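Local coordinates for secreted protein (Streptomyces lividans TK24, PDB 5LXZ) that binds copper and is probably a metalloradical oxidase of the galactose oxidase-like AA5 family, at residues S312-G317 and A352-L357; M366-G371 and P408-L413; G525-R530 and K597-R602. The protein carries 1 engineered substitution. All blocks are in the same frame, centred on the assembly; numbering follows the deposited sequence.

In the fold
Following the chain from its N terminus, contact 1 closes a loop of 34 residues, contact 2 one of 36 and contact 3 one of 66. The three come in series, none enclosing or crossing another. Contact 1 joins the propeller blade holding strands 301-303 to 337-339 to the blade begun by strand 353-356; contact 2 joins that second blade to the next, begun by strand 409-412. Their centres are 7 Å apart, and they meet in one sheet, where strand 353-356 of contact 1 pairs antiparallel with strand 364-368 of contact 2 and Ile368 N probably bonds to Asn353 O (2.8 Å). Contact 3 lies in the C-terminal early set domain, its centre about 30 Å from those of the others.

Contact 1 (S312-G317 and A352-L357); sequences SGANAG and ANTVLL
The flat peptide carbonyl of Ala352 has the methyl of Ala314 over one face, with CB 3.6 Å from Ala352 O, and that same oxygen accepts from water 1 at 2.7 Å; the water's second bond, to Asn315 O, is weak. The amide of Asn315 turns back on its own loop, where ND2 donates to Gly313 O at 2.9 Å with the acceptor in the amide plane. Beside the Ala352 carbonyl the methyls of Ala314 and Ala352 meet, CB to CB 4.1 Å. The polar link is Ser312 OG to Thr354 OG1, 2.8 Å. With chi1 at 73°, Ser312 OG stands between its own N and carbonyl carbon, where it also accepts from Ala314 N in an ST turn (N-H...O 164°). Thr354 CG2 rests against Ser312 CB at 3.5 Å. Replacing Ser312 with an alanine would probably leave Thr354 OG1 without its mate across the contact and Ala314 N without the acceptor that closes the turn. The contact joins neighbouring blades of the galactose oxidase-like propeller, meeting strand 353-356 of the later one. Its chemistry implies a single direct polar link between the segments: a buried hydroxyl pair shares one hydrogen bond amid small methyl groups.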
# COMPACT_ATOMS: atom_id res chain seq x y z
N SER A 312 7.44 8.64 -3.34
CA SER A 312 8.15 7.98 -4.42
C SER A 312 7.39 8.12 -5.74
O SER A 312 7.97 7.81 -6.78
CB SER A 312 8.34 6.50 -4.13
OG SER A 312 7.11 5.81 -4.27
N GLY A 313 6.15 8.55 -5.70
CA GLY A 313 5.27 8.56 -6.86
C GLY A 313 4.37 7.33 -6.96
O GLY A 313 3.34 7.39 -7.64
N ALA A 314 4.71 6.25 -6.28
CA ALA A 314 3.89 5.03 -6.33
C ALA A 314 2.60 5.26 -5.58
O ALA A 314 2.60 5.96 -4.55
CB ALA A 314 4.64 3.84 -5.72
N ASN A 315 1.51 4.75 -6.11
CA ASN A 315 0.19 5.02 -5.54
C ASN A 315 -0.82 4.05 -6.13
O ASN A 315 -0.50 3.38 -7.07
CB ASN A 315 -0.27 6.46 -5.87
CG ASN A 315 -0.56 6.68 -7.34
OD1 ASN A 315 -1.68 6.52 -7.77
ND2 ASN A 315 0.47 6.95 -8.13
N ALA A 316 -1.99 3.98 -5.53
CA ALA A 316 -3.05 3.05 -5.95
C ALA A 316 -4.09 3.70 -6.84
O ALA A 316 -5.08 3.05 -7.21
CB ALA A 316 -3.69 2.38 -4.74
N GLY A 317 -3.87 4.95 -7.21
CA GLY A 317 -4.72 5.66 -8.15
C GLY A 317 -5.77 6.54 -7.52
O GLY A 317 -5.73 6.84 -6.32
N ALA A 352 2.91 0.33 -8.59
CA ALA A 352 4.31 0.08 -8.40
C ALA A 352 4.62 -0.17 -6.92
O ALA A 352 3.88 0.32 -6.05
CB ALA A 352 5.10 1.27 -8.87
N ASN A 353 5.69 -0.88 -6.64
CA ASN A 353 6.14 -1.03 -5.28
C ASN A 353 7.25 -0.04 -5.03
O ASN A 353 7.92 0.44 -5.97
CB ASN A 353 6.51 -2.49 -4.98
CG ASN A 353 6.24 -2.88 -3.55
OD1 ASN A 353 6.53 -2.08 -2.64
ND2 ASN A 353 5.65 -4.01 -3.31
N THR A 354 7.51 0.25 -3.75
CA THR A 354 8.56 1.14 -3.32
C THR A 354 9.24 0.51 -2.12
O THR A 354 8.54 0.06 -1.21
CB THR A 354 8.02 2.49 -2.84
OG1 THR A 354 7.13 3.04 -3.83
CG2 THR A 354 9.14 3.45 -2.57
N VAL A 355 10.57 0.55 -2.12
CA VAL A 355 11.37 0.04 -1.00
C VAL A 355 12.44 1.03 -0.66
O VAL A 355 13.12 1.54 -1.57
CB VAL A 355 12.03 -1.32 -1.37
CG1 VAL A 355 12.90 -1.83 -0.26
CG2 VAL A 355 10.97 -2.36 -1.65
N LEU A 356 12.61 1.27 0.64
CA LEU A 356 13.80 1.95 1.17
C LEU A 356 14.87 0.87 1.24
O LEU A 356 14.74 -0.07 2.03
CB LEU A 356 13.50 2.58 2.51
CG LEU A 356 14.68 3.18 3.27
CD1 LEU A 356 15.53 4.09 2.43
CD2 LEU A 356 14.13 3.91 4.47
N LEU A 357 15.83 0.91 0.33
CA LEU A 357 16.80 -0.16 0.22
C LEU A 357 17.64 -0.31 1.46
O LEU A 357 17.89 0.66 2.17
CB LEU A 357 17.73 0.05 -0.97
CG LEU A 357 17.05 0.05 -2.33
CD1 LEU A 357 18.06 0.49 -3.39
CD2 LEU A 357 16.49 -1.31 -2.67
O HOH W 1 1.47 1.56 -5.71

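Contact 2 (M366-G371 and P408-L413); sequences MVIGGG and PQASIL
Strand 364-368 runs roughly opposite in direction to strand 409-412, and where Ile368 passes Pro408 and Ala410 the two backbones share no hydrogen bond. They belong to successive blades of the Kelch-type beta-propeller: 364-368 is the second strand of one blade, and 409-412 is the first strand of the next. The join is therefore apolar packing between sheets, burying 155 Å² in all.

Ile368 carries it with both of its branches. Its CG2 methyl lies alongside the proline ring, 3.8 Å from Pro408 CG, the two side chains lying side by side and pointing opposite ways. The other branch leaves beside the backbone N and stays extended (chi2 163°), which carries CD1 along the neighbouring strand to the methyl of Ala410, with CD1 to Ala410 CB at 3.7 Å. One isoleucine thus spans two residues of strand 409-412 that face the same way. Gln409, between them, turns to the other side, where its OE1 is held by Arg458.

The bend after Ile368 is made by glycines. Gly369 has positive phi (66°), and a beta carbon there would sit tightly against Pro408 CG; Gly370 has backbone angles that would jam a beta carbon against the carbonyl oxygen of Gly369.

Strand 353-356 fills in beside this pair: Asn353 ND2 bonds to Pro408 O, and the Ala410 methyl also touches Asn353 and Val355. From the loop between strands 545-547 and 556-564, Gln554 bonds to the edge of strand 409-412, NE2 donating to Ala410 O and OE1 accepting from Ile412 N. Closest of all across the contact, Pro408 CG approaches the carbonyl of Ile368, 3.4 Å from its O, while Pro408 CD stands farther back at 4.0 Å.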
# COMPACT_ATOMS: atom_id res chain seq x y z
N MET A 366 13.87 2.62 -4.08
CA MET A 366 13.63 1.96 -5.36
C MET A 366 12.15 1.81 -5.60
O MET A 366 11.40 1.35 -4.74
CB MET A 366 14.31 0.62 -5.38
CG MET A 366 14.06 -0.13 -6.68
SD MET A 366 14.61 -1.85 -6.67
CE MET A 366 16.24 -1.48 -7.10
N VAL A 367 11.71 2.25 -6.78
CA VAL A 367 10.36 2.10 -7.29
C VAL A 367 10.39 1.01 -8.38
O VAL A 367 11.28 1.02 -9.23
CB VAL A 367 9.83 3.43 -7.83
CG1 VAL A 367 8.52 3.23 -8.50
CG2 VAL A 367 9.71 4.47 -6.72
N ILE A 368 9.49 0.06 -8.26
CA ILE A 368 9.54 -1.16 -9.02
C ILE A 368 8.24 -1.36 -9.78
O ILE A 368 7.17 -1.43 -9.18
CB ILE A 368 9.73 -2.39 -8.08
CG1 ILE A 368 10.89 -2.19 -7.15
CG2 ILE A 368 9.88 -3.68 -8.87
CD1 ILE A 368 10.92 -3.11 -5.96
N GLY A 369 8.32 -1.51 -11.09
CA GLY A 369 7.19 -1.86 -11.90
C GLY A 369 6.13 -0.76 -11.92
O GLY A 369 6.48 0.42 -11.83
N GLY A 370 4.87 -1.18 -11.98
CA GLY A 370 3.76 -0.27 -12.10
C GLY A 370 3.05 -0.38 -13.42
O GLY A 370 3.46 -1.09 -14.32
N GLY A 371 1.92 0.29 -13.48
CA GLY A 371 1.13 0.35 -14.68
C GLY A 371 0.52 1.69 -14.94
O GLY A 371 0.58 2.61 -14.13
N PRO A 408 4.18 -5.79 -8.22
CA PRO A 408 5.23 -6.68 -7.71
C PRO A 408 5.30 -6.61 -6.21
O PRO A 408 5.17 -5.51 -5.60
CB PRO A 408 6.52 -6.11 -8.31
CG PRO A 408 6.19 -4.66 -8.48
CD PRO A 408 4.73 -4.60 -8.88
N GLN A 409 5.45 -7.78 -5.58
CA GLN A 409 5.76 -7.84 -4.14
C GLN A 409 7.23 -7.54 -3.95
O GLN A 409 8.06 -7.89 -4.81
CB GLN A 409 5.42 -9.21 -3.58
CG GLN A 409 3.93 -9.56 -3.58
CD GLN A 409 3.45 -10.32 -4.81
OE1 GLN A 409 3.82 -11.48 -5.00
NE2 GLN A 409 2.65 -9.69 -5.65
N ALA A 410 7.61 -6.88 -2.86
CA ALA A 410 8.97 -6.50 -2.60
C ALA A 410 9.25 -6.45 -1.13
O ALA A 410 8.61 -5.66 -0.41
CB ALA A 410 9.35 -5.22 -3.29
N SER A 411 10.12 -7.33 -0.65
CA SER A 411 10.41 -7.45 0.78
C SER A 411 11.91 -7.42 1.00
O SER A 411 12.65 -8.14 0.33
CB SER A 411 9.86 -8.78 1.32
OG SER A 411 8.46 -8.68 1.64
N ILE A 412 12.36 -6.59 1.93
CA ILE A 412 13.76 -6.55 2.34
C ILE A 412 14.11 -7.81 3.12
O ILE A 412 13.34 -8.26 3.98
CB ILE A 412 14.01 -5.34 3.24
CG1 ILE A 412 13.71 -4.03 2.48
CG2 ILE A 412 15.42 -5.34 3.77
CD1 ILE A 412 13.67 -2.85 3.43
N LEU A 413 15.25 -8.43 2.80
CA LEU A 413 15.75 -9.58 3.54
C LEU A 413 16.94 -9.19 4.42
O LEU A 413 17.60 -8.19 4.15
CB LEU A 413 16.22 -10.67 2.55
CG LEU A 413 15.13 -11.63 2.05
CD1 LEU A 413 13.86 -11.02 1.58
CD2 LEU A 413 15.71 -12.57 0.99

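Contact 3 (G525-R530 and K597-R602); sequences GTFTSR and KAEWVR
Glu599 is the first residue of segment 597-602 to meet Phe527. The setting is the immunoglobulin-like beta-sandwich of the galactose oxidase-like early set domain. Strands 524-528 and 599-603 run in roughly opposite directions without hydrogen bonds between them, and even at their nearest alpha carbons, those of Phe527 and Glu599, they are 9.3 Å apart. The gap is bridged by side chains, chiefly the phenylalanine.

At Glu599 the aliphatic base does the touching: its CB lies 4.1 Å from Phe527 CE2, approaching the ring obliquely. The chain then bends at chi2 (-67°), turning the carboxylate away from a straight course, and the carboxylate plane stands 81° from that of the ring. Ring and glutamate pass antiparallel, side by side. The charged end is committed elsewhere, OE1 accepting from the backbone N of Gly515, so this residue gives the ring a methylene and a loop its acid.

Trp600 follows with its side chain pointing away from strand 524-528, and Val601 returns toward it. Its CG1 branch is anti to the backbone N (chi1 172°), which leaves CG2, beside that N, to meet the far end of the ring. Here too the approach is oblique, and the valine and the phenylalanine cross at a slant.

Phe527 is buried in the sandwich interior, where Leu512, Ile519, Val570 and Met586 also pack on it. Glu599 and Val601, two apart on one strand, thus bear on the outer end of a single ring. The valine part of this contact is purely apolar: Phe527 CZ rests 4.0 Å from Val601 CG2.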
# COMPACT_ATOMS: atom_id res chain seq x y z
N GLY A 525 23.19 -3.11 23.45
CA GLY A 525 22.69 -4.32 24.11
C GLY A 525 23.55 -5.49 23.71
O GLY A 525 24.21 -5.47 22.67
N THR A 526 23.63 -6.47 24.62
CA THR A 526 24.49 -7.62 24.44
C THR A 526 23.62 -8.86 24.34
O THR A 526 22.66 -9.05 25.08
CB THR A 526 25.51 -7.71 25.60
OG1 THR A 526 26.33 -6.54 25.59
CG2 THR A 526 26.45 -8.91 25.45
N PHE A 527 23.97 -9.70 23.38
CA PHE A 527 23.29 -10.92 23.03
C PHE A 527 24.30 -12.06 23.11
O PHE A 527 25.51 -11.83 23.08
CB PHE A 527 22.74 -10.81 21.61
CG PHE A 527 21.66 -9.79 21.46
CD1 PHE A 527 21.98 -8.44 21.36
CD2 PHE A 527 20.31 -10.18 21.48
CE1 PHE A 527 20.97 -7.48 21.24
CE2 PHE A 527 19.30 -9.23 21.36
CZ PHE A 527 19.65 -7.88 21.24
N THR A 528 23.79 -13.27 23.18
CA THR A 528 24.64 -14.46 23.11
C THR A 528 24.58 -15.08 21.73
O THR A 528 23.50 -15.37 21.20
CB THR A 528 24.20 -15.48 24.16
OG1 THR A 528 24.30 -14.86 25.45
CG2 THR A 528 25.06 -16.75 24.15
N SER A 529 25.75 -15.32 21.17
CA SER A 529 25.86 -16.13 19.97
C SER A 529 27.15 -16.93 20.06
O SER A 529 28.22 -16.34 20.10
CB SER A 529 25.92 -15.27 18.72
OG SER A 529 26.09 -16.09 17.58
N ARG A 530 27.03 -18.25 20.10
CA ARG A 530 28.22 -19.11 19.97
C ARG A 530 28.99 -18.80 18.67
O ARG A 530 30.23 -18.87 18.64
CB ARG A 530 27.83 -20.58 20.05
CG ARG A 530 27.34 -20.98 21.43
CD ARG A 530 26.94 -22.45 21.47
NE ARG A 530 25.78 -22.74 20.62
CZ ARG A 530 24.50 -22.58 20.97
NH1 ARG A 530 24.14 -22.12 22.17
NH2 ARG A 530 23.55 -22.87 20.08
N LYS A 597 17.90 -16.61 13.07
CA LYS A 597 16.53 -16.22 13.36
C LYS A 597 16.58 -14.92 14.11
O LYS A 597 17.53 -14.66 14.85
CB LYS A 597 15.82 -17.28 14.16
CG LYS A 597 15.72 -18.61 13.41
CD LYS A 597 14.92 -19.62 14.20
CE LYS A 597 14.94 -20.94 13.47
NZ LYS A 597 14.16 -21.95 14.24
N ALA A 598 15.53 -14.10 13.98
CA ALA A 598 15.54 -12.82 14.63
C ALA A 598 15.23 -12.85 16.10
O ALA A 598 14.41 -13.65 16.54
CB ALA A 598 14.55 -11.88 13.91
N GLU A 599 15.83 -11.91 16.83
CA GLU A 599 15.39 -11.55 18.16
C GLU A 599 14.67 -10.24 18.07
O GLU A 599 15.08 -9.36 17.31
CB GLU A 599 16.59 -11.39 19.09
CG GLU A 599 17.38 -12.66 19.29
CD GLU A 599 16.58 -13.70 20.04
OE1 GLU A 599 16.37 -13.49 21.25
OE2 GLU A 599 16.12 -14.69 19.43
N TRP A 600 13.65 -10.07 18.89
CA TRP A 600 12.90 -8.81 18.94
C TRP A 600 13.55 -7.75 19.81
O TRP A 600 13.97 -8.02 20.95
CB TRP A 600 11.46 -9.06 19.37
CG TRP A 600 10.63 -9.70 18.31
CD1 TRP A 600 10.41 -11.03 18.13
CD2 TRP A 600 10.02 -9.06 17.20
NE1 TRP A 600 9.64 -11.26 17.04
CE2 TRP A 600 9.40 -10.07 16.42
CE3 TRP A 600 9.88 -7.73 16.80
CZ2 TRP A 600 8.65 -9.78 15.31
CZ3 TRP A 600 9.15 -7.46 15.65
CH2 TRP A 600 8.56 -8.48 14.91
N VAL A 601 13.60 -6.52 19.31
CA VAL A 601 14.21 -5.39 19.98
C VAL A 601 13.22 -4.24 19.94
O VAL A 601 12.69 -3.89 18.86
CB VAL A 601 15.52 -4.97 19.32
CG1 VAL A 601 16.07 -3.66 19.90
CG2 VAL A 601 16.52 -6.07 19.51
N ARG A 602 12.92 -3.67 21.10
CA ARG A 602 12.11 -2.48 21.18
C ARG A 602 13.00 -1.28 21.29
O ARG A 602 13.85 -1.20 22.17
CB ARG A 602 11.17 -2.54 22.37
CG ARG A 602 10.18 -1.38 22.38
CD ARG A 602 9.25 -1.43 23.56
NE ARG A 602 9.87 -1.11 24.82
CZ ARG A 602 9.99 0.12 25.34
NH1 ARG A 602 9.61 1.19 24.66
NH2 ARG A 602 10.54 0.28 26.54